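Local coordinates for major capsid protein P2 (Pseudoalteromonas phage pm2, PDB 2VVF) that forms the outer protein shell of a lipid-containing marine bacteriophage, assembling as trimers of a double jelly-roll subunit, at residues Q101-T113 with S136-R148. Numbering follows the deposited sequence.
Sequences QRMFALGTVGLTT and SVGTAPSWLTMRR. With CA (calcium ion), chain G.
A calcium site built from backbone carbonyls joins residues 101-113, in the N-terminal jelly roll of this double jelly-roll coat protein, to residues 136-148, which run from that domain into strand 143-154 of the second. A105 O, P141 O and W143 O bind the ion, at 2.5 Å for A105 O, so the two segments share one cation without any carboxylate among these three ligands. M103 O, not one of the three, lies 3.1 Å from the calcium and 3.0 Å from W143 O; the cation probably offsets the repulsion between these two acceptors. Below the ion the branched L144 side chain brings CD2 against L106 CD1.

Beside the site, M103 and W143 run alongside each other in the same direction. The flexible thioether, bent at its last torsion (chi3 142°), brings CE over one indole face toward the rim, and SD stands 4.7 Å from the five-membered ring centroid, a Met-aromatic contact. F104 turns its CD1 to T145 OG1, 3.5 Å away, and its ring also packs on M261 of strand 252-263.

Farther along, G107 lies against the backbone of T139 and A140, and its CA, bearing no side chain, makes a CA-H...O contact with A140 O; P141 CA returns one to G107 O at 3.2 Å. The rigid ring of P141 slides past L111, CG to CG. V109 N donates to T139 O at 3.0 Å, approaching from above the carbonyl plane, and the branched V109 side chain sets CG2 3.8 Å from G138 C.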
# COMPACT_ATOMS: atom_id res chain seq x y z
N GLN A 101 7.04 -8.56 8.82
CA GLN A 101 8.10 -7.96 8.01
C GLN A 101 9.42 -7.92 8.77
O GLN A 101 10.46 -8.30 8.24
CB GLN A 101 7.71 -6.54 7.58
CG GLN A 101 6.37 -6.44 6.88
CD GLN A 101 5.81 -5.03 6.91
OE1 GLN A 101 6.45 -4.10 7.39
NE2 GLN A 101 4.60 -4.87 6.39
N ARG A 102 9.36 -7.45 10.01
CA ARG A 102 10.55 -7.34 10.85
C ARG A 102 11.13 -8.70 11.23
O ARG A 102 12.30 -8.80 11.60
CB ARG A 102 10.24 -6.53 12.12
CG ARG A 102 9.66 -5.15 11.85
CD ARG A 102 9.09 -4.54 13.12
NE ARG A 102 9.07 -3.08 13.06
CZ ARG A 102 8.44 -2.31 13.94
NH1 ARG A 102 8.47 -0.99 13.81
NH2 ARG A 102 7.78 -2.86 14.95
N MET A 103 10.31 -9.74 11.14
CA MET A 103 10.74 -11.09 11.49
C MET A 103 11.88 -11.59 10.60
O MET A 103 12.50 -12.61 10.90
CB MET A 103 9.56 -12.05 11.46
CG MET A 103 9.81 -13.33 10.68
SD MET A 103 8.38 -14.44 10.73
CE MET A 103 8.39 -15.09 9.06
N PHE A 104 12.15 -10.87 9.52
CA PHE A 104 13.21 -11.26 8.60
C PHE A 104 14.50 -10.48 8.82
O PHE A 104 15.51 -10.73 8.16
CB PHE A 104 12.75 -11.09 7.15
CG PHE A 104 11.73 -12.10 6.72
CD1 PHE A 104 12.11 -13.30 6.16
CD2 PHE A 104 10.38 -11.85 6.89
CE1 PHE A 104 11.17 -14.23 5.77
CE2 PHE A 104 9.43 -12.77 6.50
CZ PHE A 104 9.83 -13.97 5.94
N ALA A 105 14.47 -9.53 9.76
CA ALA A 105 15.64 -8.71 10.06
C ALA A 105 16.84 -9.58 10.43
O ALA A 105 16.69 -10.67 10.99
CB ALA A 105 15.33 -7.73 11.18
N LEU A 106 18.04 -9.09 10.12
CA LEU A 106 19.26 -9.82 10.41
C LEU A 106 19.76 -9.60 11.84
O LEU A 106 20.59 -8.72 12.09
CB LEU A 106 20.36 -9.45 9.41
CG LEU A 106 21.73 -10.08 9.64
CD1 LEU A 106 21.61 -11.59 9.75
CD2 LEU A 106 22.69 -9.69 8.53
N GLY A 107 19.27 -10.42 12.76
CA GLY A 107 19.70 -10.34 14.15
C GLY A 107 21.11 -10.92 14.21
O GLY A 107 21.44 -11.83 13.44
N THR A 108 21.94 -10.40 15.10
CA THR A 108 23.32 -10.86 15.21
C THR A 108 23.67 -11.45 16.58
O THR A 108 24.78 -11.95 16.78
CB THR A 108 24.32 -9.77 14.80
OG1 THR A 108 24.29 -8.71 15.76
CG2 THR A 108 23.98 -9.22 13.43
N VAL A 109 22.72 -11.40 17.51
CA VAL A 109 22.95 -11.93 18.85
C VAL A 109 23.36 -13.40 18.85
O VAL A 109 22.67 -14.24 18.27
CB VAL A 109 21.75 -11.68 19.77
CG1 VAL A 109 21.84 -12.55 21.01
CG2 VAL A 109 21.67 -10.21 20.15
N GLY A 110 24.48 -13.70 19.49
CA GLY A 110 24.98 -15.07 19.58
C GLY A 110 25.95 -15.38 18.44
O GLY A 110 26.58 -16.44 18.42
N LEU A 111 26.06 -14.46 17.50
CA LEU A 111 26.94 -14.62 16.34
C LEU A 111 28.39 -14.29 16.69
O LEU A 111 28.66 -13.50 17.60
CB LEU A 111 26.48 -13.71 15.19
CG LEU A 111 25.34 -14.25 14.32
CD1 LEU A 111 25.08 -13.49 13.27
CD2 LEU A 111 25.72 -15.32 13.60
N THR A 112 29.32 -14.87 15.94
CA THR A 112 30.74 -14.61 16.13
C THR A 112 31.22 -13.69 15.01
O THR A 112 32.10 -12.85 15.22
CB THR A 112 31.55 -15.91 16.18
OG1 THR A 112 31.10 -16.72 17.28
CG2 THR A 112 33.04 -15.60 16.36
N THR A 113 30.63 -13.85 13.83
CA THR A 113 30.96 -13.02 12.68
C THR A 113 29.79 -12.83 11.73
O THR A 113 29.03 -13.77 11.46
CB THR A 113 32.21 -13.54 11.94
OG1 THR A 113 31.90 -14.78 11.28
CG2 THR A 113 33.36 -13.76 12.90
N SER A 136 18.28 -1.97 14.71
CA SER A 136 17.30 -1.98 15.78
C SER A 136 17.83 -2.89 16.89
O SER A 136 18.90 -3.48 16.75
CB SER A 136 15.95 -2.48 15.27
OG SER A 136 15.99 -3.87 14.97
N VAL A 137 17.08 -3.01 17.98
CA VAL A 137 17.50 -3.84 19.10
C VAL A 137 17.94 -5.24 18.67
O VAL A 137 17.38 -5.83 17.75
CB VAL A 137 16.44 -3.88 20.22
CG1 VAL A 137 15.38 -4.91 19.92
CG2 VAL A 137 17.11 -4.15 21.56
N GLY A 138 18.96 -5.76 19.35
CA GLY A 138 19.53 -7.06 19.03
C GLY A 138 18.56 -8.24 19.17
O GLY A 138 17.75 -8.29 20.09
N THR A 139 18.69 -9.19 18.25
CA THR A 139 17.89 -10.41 18.24
C THR A 139 18.75 -11.51 17.63
O THR A 139 19.74 -11.21 16.95
CB THR A 139 16.59 -10.23 17.43
OG1 THR A 139 16.90 -10.09 16.04
CG2 THR A 139 15.81 -9.01 17.90
N ALA A 140 18.37 -12.76 17.85
CA ALA A 140 19.11 -13.87 17.26
C ALA A 140 18.88 -13.81 15.76
O ALA A 140 17.95 -13.15 15.31
CB ALA A 140 18.62 -15.19 17.82
N PRO A 141 19.74 -14.48 14.99
CA PRO A 141 19.59 -14.49 13.54
C PRO A 141 18.15 -14.90 13.19
O PRO A 141 17.49 -14.24 12.38
CB PRO A 141 20.58 -15.57 13.11
CG PRO A 141 21.68 -15.47 14.11
CD PRO A 141 21.07 -14.96 15.40
N SER A 142 17.67 -15.95 13.84
CA SER A 142 16.30 -16.41 13.65
C SER A 142 15.88 -16.57 12.18
O SER A 142 16.67 -17.01 11.35
CB SER A 142 15.33 -15.49 14.39
OG SER A 142 13.98 -15.89 14.21
N TRP A 143 14.63 -16.22 11.89
CA TRP A 143 14.09 -16.33 10.53
C TRP A 143 14.82 -15.41 9.55
O TRP A 143 14.80 -14.19 9.70
CB TRP A 143 12.59 -16.03 10.52
CG TRP A 143 11.74 -17.26 10.55
CD1 TRP A 143 11.24 -17.88 11.66
CD2 TRP A 143 11.33 -18.04 9.43
NE1 TRP A 143 10.54 -19.01 11.29
CE2 TRP A 143 10.58 -19.13 9.92
CE3 TRP A 143 11.52 -17.93 8.05
CZ2 TRP A 143 10.02 -20.09 9.09
CZ3 TRP A 143 10.96 -18.89 7.22
CH2 TRP A 143 10.21 -19.95 7.74
N LEU A 144 15.44 -16.02 8.54
CA LEU A 144 16.18 -15.26 7.54
C LEU A 144 15.88 -15.77 6.13
O LEU A 144 15.47 -16.91 5.95
CB LEU A 144 17.68 -15.40 7.80
CG LEU A 144 18.42 -14.27 8.52
CD1 LEU A 144 17.49 -13.47 9.40
CD2 LEU A 144 19.58 -14.83 9.34
N THR A 145 16.10 -14.91 5.14
CA THR A 145 15.92 -15.28 3.74
C THR A 145 17.26 -15.80 3.25
O THR A 145 18.30 -15.16 3.44
CB THR A 145 15.47 -14.07 2.89
OG1 THR A 145 14.16 -13.66 3.30
CG2 THR A 145 15.45 -14.44 1.42
N MET A 146 17.26 -16.98 2.63
CA MET A 146 18.49 -17.58 2.14
C MET A 146 18.47 -17.78 0.63
O MET A 146 17.96 -18.79 0.14
CB MET A 146 18.77 -18.90 2.86
CG MET A 146 19.08 -18.74 4.34
SD MET A 146 18.47 -20.09 5.34
CE MET A 146 18.43 -19.32 6.97
N ARG A 147 19.01 -16.81 -0.09
CA ARG A 147 19.04 -16.85 -1.54
C ARG A 147 20.13 -17.81 -2.03
O ARG A 147 21.31 -17.61 -1.75
CB ARG A 147 19.29 -15.44 -2.10
CG ARG A 147 19.08 -15.30 -3.59
CD ARG A 147 19.77 -14.04 -4.10
NE ARG A 147 19.27 -13.62 -5.41
CZ ARG A 147 19.86 -13.91 -6.56
NH1 ARG A 147 20.97 -14.63 -6.58
NH2 ARG A 147 19.33 -13.48 -7.70
N ARG A 148 19.71 -18.85 -2.74
CA ARG A 148 20.64 -19.85 -3.25
C ARG A 148 20.71 -19.87 -4.78
O ARG A 148 19.72 -19.63 -5.46
CB ARG A 148 20.30 -21.24 -2.71
CG ARG A 148 20.62 -21.42 -1.24
CD ARG A 148 21.90 -20.68 -0.85
NE ARG A 148 21.94 -20.38 0.58
CZ ARG A 148 22.21 -21.28 1.52
NH1 ARG A 148 22.47 -22.53 1.19
NH2 ARG A 148 22.21 -20.92 2.80
CA CA G . 15.44 -12.67 11.91
O HOH W 1 16.09 -11.87 5.99